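Local coordinates for carboxylesterase (Uncultured bacterium, PDB 5GMX), which hydrolyses carboxylic esters as a family VIII carboxylesterase of beta-lactamase-like fold and is also active toward oxyimino cephalosporins, at residues P13-V18 against E43-L48; D98-F103 against A169-R174; G280-G285 against K297-M302; R309-E312 against R317-W320; Q365-T368 against G372-R375. All blocks are in the same frame, centred on the assembly; numbering follows the deposited sequence.

The five contacts follow one another in series along the chain. Contact 1 packs the start of helix 16-27 on strand 43-51 of the seven-stranded antiparallel sheet, and contact 2 lies among helices on the opposite side of the chain's centre, with centres 40 Å apart. Contact 3 comes between them in space, its nearest atoms about 6 Å from contact 1 and about 11 Å from contact 2. Helix 296-302 of contact 3 leads directly to strand 307-310 of contact 4. Contact 5 starts helix 374-385 after sheet strand 357-363. Contacts 4 and 5, centres 21 Å apart, lie near the bound phenylmethanesulfonic acid, the side chains of Trp320 and Met366 about 8 and 7 Å from it.

Contact 1: residues P13-V18 against E43-L48; sequences PEFTKV and EIVVDL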
# COMPACT_ATOMS: atom_id res chain seq x y z
N PRO A 13 13.26 -3.92 -24.87
CA PRO A 13 14.70 -3.98 -25.11
C PRO A 13 15.51 -3.01 -24.25
O PRO A 13 16.44 -3.42 -23.55
CB PRO A 13 14.82 -3.63 -26.59
CG PRO A 13 13.56 -4.17 -27.18
CD PRO A 13 12.49 -3.98 -26.13
N GLU A 14 15.12 -1.74 -24.26
CA GLU A 14 15.86 -0.71 -23.54
C GLU A 14 15.88 -0.95 -22.03
O GLU A 14 16.64 -0.31 -21.31
CB GLU A 14 15.28 0.68 -23.83
CG GLU A 14 13.82 0.85 -23.44
CD GLU A 14 12.83 0.41 -24.51
OE1 GLU A 14 11.67 0.89 -24.47
OE2 GLU A 14 13.19 -0.43 -25.37
N PHE A 15 15.07 -1.88 -21.54
CA PHE A 15 15.03 -2.14 -20.10
C PHE A 15 15.59 -3.51 -19.74
O PHE A 15 15.32 -4.02 -18.65
CB PHE A 15 13.60 -2.01 -19.57
CG PHE A 15 13.14 -0.59 -19.47
CD1 PHE A 15 13.59 0.22 -18.44
CD2 PHE A 15 12.29 -0.05 -20.41
CE1 PHE A 15 13.18 1.54 -18.35
CE2 PHE A 15 11.88 1.26 -20.33
CZ PHE A 15 12.33 2.06 -19.29
N THR A 16 16.40 -4.07 -20.63
CA THR A 16 17.00 -5.40 -20.42
C THR A 16 17.74 -5.52 -19.10
O THR A 16 17.67 -6.57 -18.44
CB THR A 16 17.99 -5.74 -21.57
OG1 THR A 16 17.30 -5.68 -22.82
CG2 THR A 16 18.58 -7.14 -21.39
N LYS A 17 18.44 -4.46 -18.70
CA LYS A 17 19.17 -4.46 -17.43
C LYS A 17 18.24 -4.80 -16.26
O LYS A 17 18.59 -5.59 -15.38
CB LYS A 17 19.86 -3.11 -17.21
CG LYS A 17 21.00 -2.86 -18.20
CD LYS A 17 21.61 -1.47 -18.06
CE LYS A 17 22.23 -1.00 -19.38
NZ LYS A 17 23.34 -1.88 -19.86
N VAL A 18 17.04 -4.22 -16.29
CA VAL A 18 16.07 -4.50 -15.24
C VAL A 18 15.79 -5.99 -15.18
O VAL A 18 15.84 -6.60 -14.11
CB VAL A 18 14.75 -3.74 -15.46
CG1 VAL A 18 13.77 -4.03 -14.33
CG2 VAL A 18 15.02 -2.25 -15.58
N GLU A 43 2.51 3.50 -19.93
CA GLU A 43 2.42 2.15 -20.48
C GLU A 43 3.30 1.18 -19.71
O GLU A 43 4.42 1.51 -19.33
CB GLU A 43 2.84 2.15 -21.96
CG GLU A 43 2.01 3.08 -22.88
CD GLU A 43 0.54 2.66 -23.05
OE1 GLU A 43 0.16 1.53 -22.66
OE2 GLU A 43 -0.25 3.48 -23.57
N ILE A 44 2.80 -0.03 -19.47
CA ILE A 44 3.64 -1.10 -18.91
C ILE A 44 4.71 -1.53 -19.92
O ILE A 44 4.39 -1.94 -21.04
CB ILE A 44 2.79 -2.32 -18.50
CG1 ILE A 44 1.89 -1.97 -17.31
CG2 ILE A 44 3.69 -3.51 -18.17
CD1 ILE A 44 2.65 -1.76 -15.99
N VAL A 45 5.98 -1.46 -19.53
CA VAL A 45 7.07 -1.80 -20.43
C VAL A 45 7.93 -2.93 -19.88
O VAL A 45 8.73 -3.53 -20.60
CB VAL A 45 7.96 -0.58 -20.73
CG1 VAL A 45 7.17 0.51 -21.45
CG2 VAL A 45 8.59 -0.03 -19.45
N VAL A 46 7.77 -3.22 -18.59
CA VAL A 46 8.36 -4.42 -17.99
C VAL A 46 7.29 -5.15 -17.18
O VAL A 46 6.58 -4.55 -16.39
CB VAL A 46 9.56 -4.10 -17.09
CG1 VAL A 46 10.17 -5.39 -16.56
CG2 VAL A 46 10.60 -3.29 -17.83
N ASP A 47 7.19 -6.45 -17.41
CA ASP A 47 6.19 -7.29 -16.76
C ASP A 47 6.79 -8.69 -16.62
O ASP A 47 6.72 -9.49 -17.54
CB ASP A 47 4.89 -7.30 -17.57
CG ASP A 47 3.81 -8.19 -16.97
OD1 ASP A 47 3.98 -8.68 -15.83
OD2 ASP A 47 2.76 -8.37 -17.63
N LEU A 48 7.38 -8.96 -15.46
CA LEU A 48 8.17 -10.16 -15.25
C LEU A 48 7.73 -10.95 -14.02
O LEU A 48 7.21 -10.38 -13.05
CB LEU A 48 9.65 -9.80 -15.10
CG LEU A 48 10.33 -9.07 -16.26
CD1 LEU A 48 11.71 -8.61 -15.83
CD2 LEU A 48 10.40 -9.93 -17.53
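Phe15 packs against Val45 and Val46 at a classic beta bulge, where both valines sit opposite Leu38 of the adjoining strand 33-40. A psi of -15° at Val45 breaks the usual alternation, so two successive side chains lean toward the start of helix 16-27 in this sheet-and-helix layer of the beta-lactamase-like fold. Phe15 occupies the N-cap position of that helix. Its CB lies 3.7 Å from Val46 CG2, and CG is still beside the same methyl at 4.1 Å. With CG turned anti to the carbonyl carbon (chi1 -74°), the ring passes on from Val46 toward Val45. There CD2 comes to 3.8 Å from Val45 CG2, and CE2 makes the closest approach to that methyl at 3.6 Å. Both methyls meet the ring obliquely, and the Phe15 side chain also touches Leu38, Ile40 and Cys386. No hydrogen bond joins residues 13-18 to residues 43-48, so the fit rests on hydrocarbon contact alone. The strand's polar backbone is engaged in the sheet, where Val45 bonds to Ala12 and Leu38, and Val46 to Leu38. One turn further along the helix Val18 continues the apolar line. It touches Phe36 as well as Val46, whose CG1 methyl stands 4.4 Å from CG1 of Val18.

Contact 2: residues D98-F103 against A169-R174; sequences DYWPEF and AGEVAR
The backbones of Trp100 and Val172 approach to 6.6 Å between CA atoms, where the irregular turn after helix 96-99 passes alongside helix 165-175. Trp100 is the main bridge. Its side chain extends with CG anti to the backbone N (chi1 -179°) and presents the flat of the indole to Glu171. CG of Glu171 sits 3.6 Å from the centroid of the six-membered ring and only 3° off its normal, a well-centred CH-pi contact; CB reaches the far rim at CZ3, 3.8 Å away. The opposite face of the indole carries Phe103 CD1, displaced toward the rim. Val172 comes in at the edge, its CG2 4.2 Å from Trp100 CE3, while its CG1 meets the Tyr99 ring obliquely, 4.5 Å from CD2. Beyond the CH-pi contact the Glu171 chain bends, and its carboxylate stands at 71° to the indole. OE1 receives Arg174 NH1 at 2.8 Å on its syn lone pair, within a salt bridge, and also accepts from Trp138 NE1. OE2 pairs with Arg175 NE. This buried acid is thus gripped by two arginines, which probably stabilise its charged form. Tyr99 directs its hydroxyl to Asp91 N. Trp100, touching Cys142 and Ala146 of helix 138-146 as well as helix 165-175, lies in the helical region of the serine beta-lactamase-like fold.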
# COMPACT_ATOMS: atom_id res chain seq x y z
N ASP A 98 -16.62 16.20 10.05
CA ASP A 98 -17.55 16.73 9.05
C ASP A 98 -18.19 15.59 8.24
O ASP A 98 -19.35 15.67 7.85
CB ASP A 98 -16.85 17.70 8.10
CG ASP A 98 -16.58 19.05 8.74
OD1 ASP A 98 -16.87 19.20 9.95
OD2 ASP A 98 -16.08 19.96 8.04
N TYR A 99 -17.42 14.54 7.99
CA TYR A 99 -17.88 13.40 7.20
C TYR A 99 -18.25 12.20 8.07
O TYR A 99 -19.01 11.33 7.65
CB TYR A 99 -16.82 12.98 6.20
CG TYR A 99 -16.22 14.12 5.41
CD1 TYR A 99 -16.96 14.77 4.44
CD2 TYR A 99 -14.89 14.49 5.59
CE1 TYR A 99 -16.42 15.81 3.70
CE2 TYR A 99 -14.33 15.52 4.84
CZ TYR A 99 -15.10 16.17 3.90
OH TYR A 99 -14.56 17.19 3.15
N TRP A 100 -17.66 12.15 9.26
CA TRP A 100 -17.73 11.00 10.15
C TRP A 100 -17.94 11.54 11.56
O TRP A 100 -16.99 11.67 12.33
CB TRP A 100 -16.44 10.17 10.04
CG TRP A 100 -16.36 8.92 10.88
CD1 TRP A 100 -17.34 8.38 11.67
CD2 TRP A 100 -15.23 8.05 10.99
NE1 TRP A 100 -16.88 7.23 12.27
CE2 TRP A 100 -15.59 7.01 11.87
CE3 TRP A 100 -13.94 8.05 10.44
CZ2 TRP A 100 -14.71 5.98 12.21
CZ3 TRP A 100 -13.07 7.03 10.78
CH2 TRP A 100 -13.46 6.01 11.65
N PRO A 101 -19.19 11.90 11.88
CA PRO A 101 -19.53 12.66 13.10
C PRO A 101 -19.09 11.99 14.38
O PRO A 101 -18.56 12.66 15.28
CB PRO A 101 -21.06 12.75 13.04
CG PRO A 101 -21.40 12.55 11.59
CD PRO A 101 -20.37 11.59 11.06
N GLU A 102 -19.27 10.67 14.46
CA GLU A 102 -18.88 9.91 15.64
C GLU A 102 -17.39 10.04 15.95
O GLU A 102 -16.96 9.83 17.09
CB GLU A 102 -19.22 8.42 15.47
CG GLU A 102 -20.69 8.13 15.19
CD GLU A 102 -21.01 8.00 13.70
OE1 GLU A 102 -20.41 8.73 12.87
OE2 GLU A 102 -21.86 7.15 13.36
N PHE A 103 -16.61 10.40 14.94
CA PHE A 103 -15.17 10.53 15.12
C PHE A 103 -14.82 11.69 16.05
O PHE A 103 -13.72 11.75 16.59
CB PHE A 103 -14.47 10.70 13.76
CG PHE A 103 -12.98 10.48 13.80
CD1 PHE A 103 -12.45 9.21 13.67
CD2 PHE A 103 -12.12 11.55 13.95
CE1 PHE A 103 -11.09 9.00 13.68
CE2 PHE A 103 -10.74 11.35 13.97
CZ PHE A 103 -10.23 10.07 13.83
N ALA A 169 -8.98 5.58 7.07
CA ALA A 169 -8.96 6.19 5.73
C ALA A 169 -10.18 5.73 4.93
O ALA A 169 -10.95 6.54 4.37
CB ALA A 169 -7.67 5.82 5.00
N GLY A 170 -10.37 4.42 4.94
CA GLY A 170 -11.45 3.78 4.21
C GLY A 170 -12.82 4.21 4.68
O GLY A 170 -13.74 4.33 3.87
N GLU A 171 -12.98 4.43 5.98
CA GLU A 171 -14.28 4.82 6.50
C GLU A 171 -14.59 6.25 6.09
O GLU A 171 -15.75 6.58 5.82
CB GLU A 171 -14.34 4.67 8.02
CG GLU A 171 -15.71 5.01 8.63
CD GLU A 171 -16.86 4.13 8.12
OE1 GLU A 171 -16.63 3.16 7.37
OE2 GLU A 171 -18.02 4.42 8.48
N VAL A 172 -13.57 7.10 6.01
CA VAL A 172 -13.84 8.43 5.44
C VAL A 172 -14.34 8.30 4.00
O VAL A 172 -15.39 8.90 3.61
CB VAL A 172 -12.59 9.31 5.48
CG1 VAL A 172 -12.83 10.61 4.72
CG2 VAL A 172 -12.21 9.60 6.92
N ALA A 173 -13.63 7.48 3.23
CA ALA A 173 -14.00 7.21 1.84
C ALA A 173 -15.44 6.70 1.70
O ALA A 173 -16.16 7.13 0.80
CB ALA A 173 -13.03 6.20 1.22
N ARG A 174 -15.83 5.79 2.58
CA ARG A 174 -17.16 5.20 2.55
C ARG A 174 -18.21 6.22 2.94
O ARG A 174 -19.30 6.22 2.38
CB ARG A 174 -17.25 3.99 3.48
CG ARG A 174 -16.44 2.79 3.06
CD ARG A 174 -16.69 1.59 3.97
NE ARG A 174 -18.05 1.07 3.88
CZ ARG A 174 -18.95 1.13 4.86
NH1 ARG A 174 -18.63 1.68 6.03
NH2 ARG A 174 -20.17 0.63 4.69

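Contact 3: residues G280-G285 against K297-M302; sequences GALANG and KGIAEM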
# COMPACT_ATOMS: atom_id res chain seq x y z
N GLY A 280 1.87 3.63 -12.09
CA GLY A 280 2.13 4.05 -13.45
C GLY A 280 1.15 5.14 -13.85
O GLY A 280 1.57 6.16 -14.41
N ALA A 281 -0.13 4.94 -13.55
CA ALA A 281 -1.12 6.00 -13.77
C ALA A 281 -0.76 7.25 -12.96
O ALA A 281 -0.83 8.37 -13.49
CB ALA A 281 -2.53 5.53 -13.39
N LEU A 282 -0.39 7.06 -11.70
CA LEU A 282 -0.06 8.22 -10.86
C LEU A 282 1.18 8.98 -11.30
O LEU A 282 1.28 10.19 -11.12
CB LEU A 282 0.10 7.79 -9.39
CG LEU A 282 -1.17 7.20 -8.77
CD1 LEU A 282 -0.95 6.86 -7.29
CD2 LEU A 282 -2.38 8.11 -8.98
N ALA A 283 2.16 8.27 -11.83
CA ALA A 283 3.40 8.88 -12.29
C ALA A 283 3.20 9.60 -13.61
O ALA A 283 3.99 10.48 -13.97
CB ALA A 283 4.48 7.83 -12.41
N ASN A 284 2.15 9.23 -14.33
CA ASN A 284 1.91 9.80 -15.66
C ASN A 284 0.81 10.87 -15.65
O ASN A 284 0.10 11.06 -16.63
CB ASN A 284 1.55 8.69 -16.64
CG ASN A 284 1.60 9.15 -18.08
OD1 ASN A 284 2.53 9.85 -18.48
ND2 ASN A 284 0.60 8.77 -18.87
N GLY A 285 0.67 11.56 -14.52
CA GLY A 285 -0.31 12.61 -14.41
C GLY A 285 -1.74 12.11 -14.27
O GLY A 285 -2.69 12.86 -14.48
N LYS A 297 -3.60 17.73 -10.59
CA LYS A 297 -3.83 18.53 -9.39
C LYS A 297 -4.14 17.61 -8.21
O LYS A 297 -3.62 17.82 -7.11
CB LYS A 297 -4.99 19.52 -9.61
CG LYS A 297 -5.82 19.84 -8.35
CD LYS A 297 -7.20 19.19 -8.42
CE LYS A 297 -8.16 19.72 -7.37
NZ LYS A 297 -8.07 19.04 -6.03
N GLY A 298 -4.94 16.58 -8.46
CA GLY A 298 -5.32 15.64 -7.41
C GLY A 298 -4.12 14.90 -6.84
O GLY A 298 -4.02 14.70 -5.61
N ILE A 299 -3.22 14.51 -7.73
CA ILE A 299 -1.98 13.85 -7.33
C ILE A 299 -1.10 14.79 -6.52
O ILE A 299 -0.59 14.40 -5.47
CB ILE A 299 -1.21 13.33 -8.56
CG1 ILE A 299 -1.99 12.20 -9.22
CG2 ILE A 299 0.18 12.84 -8.16
CD1 ILE A 299 -1.50 11.85 -10.63
N ALA A 300 -0.94 16.02 -6.99
CA ALA A 300 -0.19 17.02 -6.23
C ALA A 300 -0.76 17.20 -4.81
O ALA A 300 -0.01 17.29 -3.83
CB ALA A 300 -0.19 18.36 -6.96
N GLU A 301 -2.09 17.24 -4.71
CA GLU A 301 -2.72 17.47 -3.41
C GLU A 301 -2.57 16.28 -2.46
O GLU A 301 -2.34 16.48 -1.27
CB GLU A 301 -4.21 17.82 -3.59
CG GLU A 301 -4.47 19.21 -4.17
CD GLU A 301 -3.99 20.33 -3.24
OE1 GLU A 301 -3.97 20.13 -2.01
OE2 GLU A 301 -3.62 21.41 -3.75
N MSE A 302 -2.67 15.05 -2.97
CA MSE A 302 -2.53 13.89 -2.07
C MSE A 302 -1.07 13.61 -1.69
O MSE A 302 -0.81 12.86 -0.74
CB MSE A 302 -3.17 12.63 -2.69
CG MSE A 302 -2.24 11.66 -3.45
SE MSE A 302 -3.28 10.48 -4.67
CE MSE A 302 -4.48 11.87 -5.17
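Ile299 and Leu282 bury the most surface here, joining helix 296-302 to the end of helix 272-283. Ile299 is directed toward the other segment and does most of the touching. Its CG1 stands anti to the carbonyl carbon and the chain then runs on extended (chi2 166°), which carries CD1 to the backbone at the helix end. That methyl lies 3.3 Å from Leu282 O, a snug van der Waals approach to a carbonyl, and 3.7 Å from Gly285 C. The other branch, CG2, remains 4.1 Å from the same Leu282 O. Leu282 answers with one methyl: its CD2 rests 4.1 Å from Ile299 CG1, and the two side chains cross at a slant. Gly285 adds its backbone just after the helix has ended at Ala283: with a positive phi of 76°, it sets its carbonyl carbon against CD1. No hydrogen bond crosses between the segments. The turn is held by polar partners of its own instead: Gly285 O accepts from Arg292 NH1, and Asn284 uses ND2 for Thr287 O and OD1 for Arg356 NE. Both main side chains also touch Phe339 of sheet strand 339-342. Leu282 further contacts Thr79, and Ile299 meets Ile294, so the junction of helices 272-283 and 296-302 lies against sheet strand 339-342 with helix 72-86 beside Leu282.

Contact 4: residues R309-E312 against R317-W320; sequences RKDE and RMRW
The indole of Trp320 is met at its edge by Asp311 and on one face by Met318, a selenomethionine whose CE lies 3.5 Å above the plane toward the rim. Trp320 NE1 donates to Asp311 OD2 at 3.2 Å, nearly straight at 161°. The oxygen lies in the ring plane, yet the donor meets it on the anti side, 29° out of the carboxylate plane, the two planes being 62° apart. Asp311 CG lies opposite its backbone N, beside the carbonyl carbon, which carries the carboxylate to the indole N-H. Asp311 CB meanwhile touches Met318 CG at 3.7 Å. The carboxylate is richly held: OD2 also accepts from Asn158 ND2, and OD1 takes the backbone N of Val313, closing an Asx turn, as well as those of Ile314 and Tyr160, a residue lining the ligand pocket. In the backbone, Arg309 and Met318 form a hydrogen-bonded antiparallel pair, with Arg309 N to Met318 O at 3.0 Å and Met318 N to Arg309 O at 2.8 Å. The next pair, Lys310 and Arg317, is non-hydrogen-bonded and very close, 3.7 Å between CA atoms. The strands make hairpin 307-310 and 317-320, whose Met318 and Trp320 side chains rest on Ile325 of strand 325-326, an edge strand of the large sheet.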
# COMPACT_ATOMS: atom_id res chain seq x y z
N ARG A 309 9.12 13.81 10.67
CA ARG A 309 9.50 13.69 12.09
C ARG A 309 9.83 12.27 12.46
O ARG A 309 9.40 11.34 11.79
CB ARG A 309 8.37 14.16 13.02
CG ARG A 309 8.12 15.65 13.10
CD ARG A 309 7.21 15.97 14.29
NE ARG A 309 5.84 15.53 14.06
CZ ARG A 309 4.83 16.35 13.77
NH1 ARG A 309 5.03 17.66 13.71
NH2 ARG A 309 3.62 15.86 13.55
N LYS A 310 10.56 12.09 13.56
CA LYS A 310 10.79 10.75 14.09
C LYS A 310 9.44 10.15 14.45
O LYS A 310 8.64 10.76 15.17
CB LYS A 310 11.71 10.78 15.31
CG LYS A 310 12.02 9.39 15.87
CD LYS A 310 13.32 9.35 16.66
CE LYS A 310 13.17 10.04 18.01
NZ LYS A 310 12.06 9.44 18.81
N ASP A 311 9.17 8.96 13.91
CA ASP A 311 7.86 8.36 14.06
C ASP A 311 7.73 7.61 15.37
O ASP A 311 8.58 6.78 15.71
CB ASP A 311 7.58 7.43 12.88
CG ASP A 311 6.12 7.02 12.80
OD1 ASP A 311 5.76 6.02 13.45
OD2 ASP A 311 5.35 7.71 12.10
N GLU A 312 6.64 7.86 16.09
CA GLU A 312 6.39 7.26 17.41
C GLU A 312 6.29 5.74 17.36
O GLU A 312 6.43 5.07 18.39
CB GLU A 312 5.10 7.83 18.02
CG GLU A 312 5.04 9.35 18.14
CD GLU A 312 6.00 9.90 19.19
OE1 GLU A 312 6.27 9.20 20.19
OE2 GLU A 312 6.49 11.04 19.02
N ARG A 317 12.84 8.90 11.34
CA ARG A 317 12.19 10.06 10.75
C ARG A 317 11.42 9.64 9.49
O ARG A 317 12.01 9.18 8.53
CB ARG A 317 13.20 11.14 10.40
CG ARG A 317 14.00 11.67 11.56
CD ARG A 317 14.82 12.86 11.12
NE ARG A 317 13.98 14.01 10.80
CZ ARG A 317 14.15 14.79 9.74
NH1 ARG A 317 15.14 14.54 8.88
NH2 ARG A 317 13.34 15.81 9.52
N MSE A 318 10.10 9.80 9.52
CA MSE A 318 9.27 9.52 8.37
C MSE A 318 8.82 10.83 7.77
O MSE A 318 8.49 11.79 8.49
CB MSE A 318 8.07 8.65 8.74
CG MSE A 318 8.45 7.30 9.30
SE MSE A 318 9.30 6.20 7.90
CE MSE A 318 7.75 5.95 6.75
N ARG A 319 8.82 10.85 6.44
CA ARG A 319 8.33 11.98 5.67
C ARG A 319 6.97 11.63 5.08
O ARG A 319 6.88 11.01 4.02
CB ARG A 319 9.33 12.35 4.58
CG ARG A 319 9.02 13.64 3.88
CD ARG A 319 10.05 13.93 2.82
NE ARG A 319 9.61 15.00 1.93
CZ ARG A 319 9.86 15.05 0.63
NH1 ARG A 319 10.55 14.07 0.05
NH2 ARG A 319 9.42 16.07 -0.08
N TRP A 320 5.91 12.03 5.78
CA TRP A 320 4.55 11.66 5.43
C TRP A 320 3.82 12.72 4.62
O TRP A 320 3.85 13.93 4.95
CB TRP A 320 3.72 11.38 6.70
CG TRP A 320 4.11 10.16 7.49
CD1 TRP A 320 4.62 10.14 8.76
CD2 TRP A 320 3.98 8.80 7.09
NE1 TRP A 320 4.83 8.85 9.16
CE2 TRP A 320 4.45 8.00 8.16
CE3 TRP A 320 3.52 8.16 5.93
CZ2 TRP A 320 4.47 6.61 8.10
CZ3 TRP A 320 3.54 6.78 5.87
CH2 TRP A 320 4.02 6.02 6.95

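Contact 5: residues Q365-T368 against G372-R375; sequences QMDT and GDPR
Arg375 sets the end of its guanidinium against the backbone carbonyl of Gln365 and passes NH2 alongside Asp367 CB, 3.7 Å away. Both terminal nitrogens grip the one carbonyl oxygen end-on. NH1 reaches Gln365 O at 2.9 Å and NH2 reaches it at 3.2 Å, with the oxygen close to the guanidinium plane. The bend at chi3 (-77°) brings the group back over its own helix start, where it takes Asp373 side-on: NE bonds to Asp373 OD1 at 3.0 Å and NH2 to Asp373 OD2 at 2.9 Å. Both side-chain nitrogens come from above the carboxylate plane. Asp373 is the N-cap residue of helix 374-385: its OD1 takes Arg375 N on the anti lone pair. Asp367 comes close too, its CB 3.3 Å from Asp373 OD2, while the two carboxylate planes are 73° apart with OD2 to OD2 at 4.0 Å. Glu31 OE1 forms a salt bridge with Arg375 NH1. With these partners every guanidinium nitrogen has an acceptor, so its rotation is fixed. The guanidinium probably offsets the charges of Asp373 and Glu31 and may ease the closeness of Asp367 to Asp373, tying the loop after strand 357-363 to the helix it precedes.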
# COMPACT_ATOMS: atom_id res chain seq x y z
N GLN A 365 8.79 -14.56 -0.45
CA GLN A 365 9.84 -14.76 0.55
C GLN A 365 10.17 -13.46 1.28
O GLN A 365 10.78 -12.55 0.72
CB GLN A 365 11.12 -15.32 -0.07
CG GLN A 365 12.27 -15.45 0.93
CD GLN A 365 11.92 -16.37 2.10
OE1 GLN A 365 11.74 -17.57 1.92
NE2 GLN A 365 11.81 -15.80 3.30
N MSE A 366 9.77 -13.37 2.54
CA MSE A 366 9.96 -12.16 3.31
C MSE A 366 11.40 -12.01 3.79
O MSE A 366 12.09 -12.99 4.02
CB MSE A 366 9.02 -12.14 4.51
CG MSE A 366 7.55 -12.16 4.15
SE MSE A 366 6.48 -12.20 5.77
CE MSE A 366 6.86 -10.42 6.45
N ASP A 367 11.83 -10.76 3.94
CA ASP A 367 13.11 -10.43 4.55
C ASP A 367 12.84 -9.45 5.68
O ASP A 367 11.76 -8.87 5.75
CB ASP A 367 14.08 -9.84 3.52
CG ASP A 367 15.53 -9.89 3.98
OD1 ASP A 367 15.77 -9.93 5.21
OD2 ASP A 367 16.43 -9.90 3.11
N THR A 368 13.81 -9.27 6.57
CA THR A 368 13.61 -8.45 7.77
C THR A 368 13.72 -6.94 7.49
O THR A 368 14.79 -6.35 7.65
CB THR A 368 14.61 -8.81 8.87
OG1 THR A 368 15.94 -8.76 8.34
CG2 THR A 368 14.33 -10.21 9.39
N GLY A 372 12.88 -0.66 1.96
CA GLY A 372 14.27 -0.63 1.54
C GLY A 372 15.00 -1.96 1.41
O GLY A 372 16.19 -2.03 1.70
N ASP A 373 14.30 -3.00 0.99
CA ASP A 373 14.91 -4.31 0.70
C ASP A 373 15.95 -4.22 -0.43
O ASP A 373 15.71 -3.54 -1.43
CB ASP A 373 13.82 -5.33 0.34
CG ASP A 373 14.32 -6.77 0.35
OD1 ASP A 373 15.16 -7.13 -0.51
OD2 ASP A 373 13.87 -7.55 1.21
N PRO A 374 17.10 -4.91 -0.27
CA PRO A 374 18.19 -5.02 -1.26
C PRO A 374 17.72 -5.42 -2.67
O PRO A 374 18.22 -4.88 -3.66
CB PRO A 374 19.08 -6.13 -0.67
CG PRO A 374 18.87 -6.03 0.78
CD PRO A 374 17.46 -5.57 1.00
N ARG A 375 16.80 -6.37 -2.74
CA ARG A 375 16.21 -6.79 -4.01
C ARG A 375 15.62 -5.58 -4.75
O ARG A 375 15.84 -5.37 -5.96
CB ARG A 375 15.14 -7.85 -3.77
CG ARG A 375 15.70 -9.12 -3.12
CD ARG A 375 14.60 -10.08 -2.69
NE ARG A 375 13.93 -9.65 -1.47
CZ ARG A 375 12.97 -10.35 -0.87
NH1 ARG A 375 12.57 -11.51 -1.38
NH2 ARG A 375 12.41 -9.89 0.25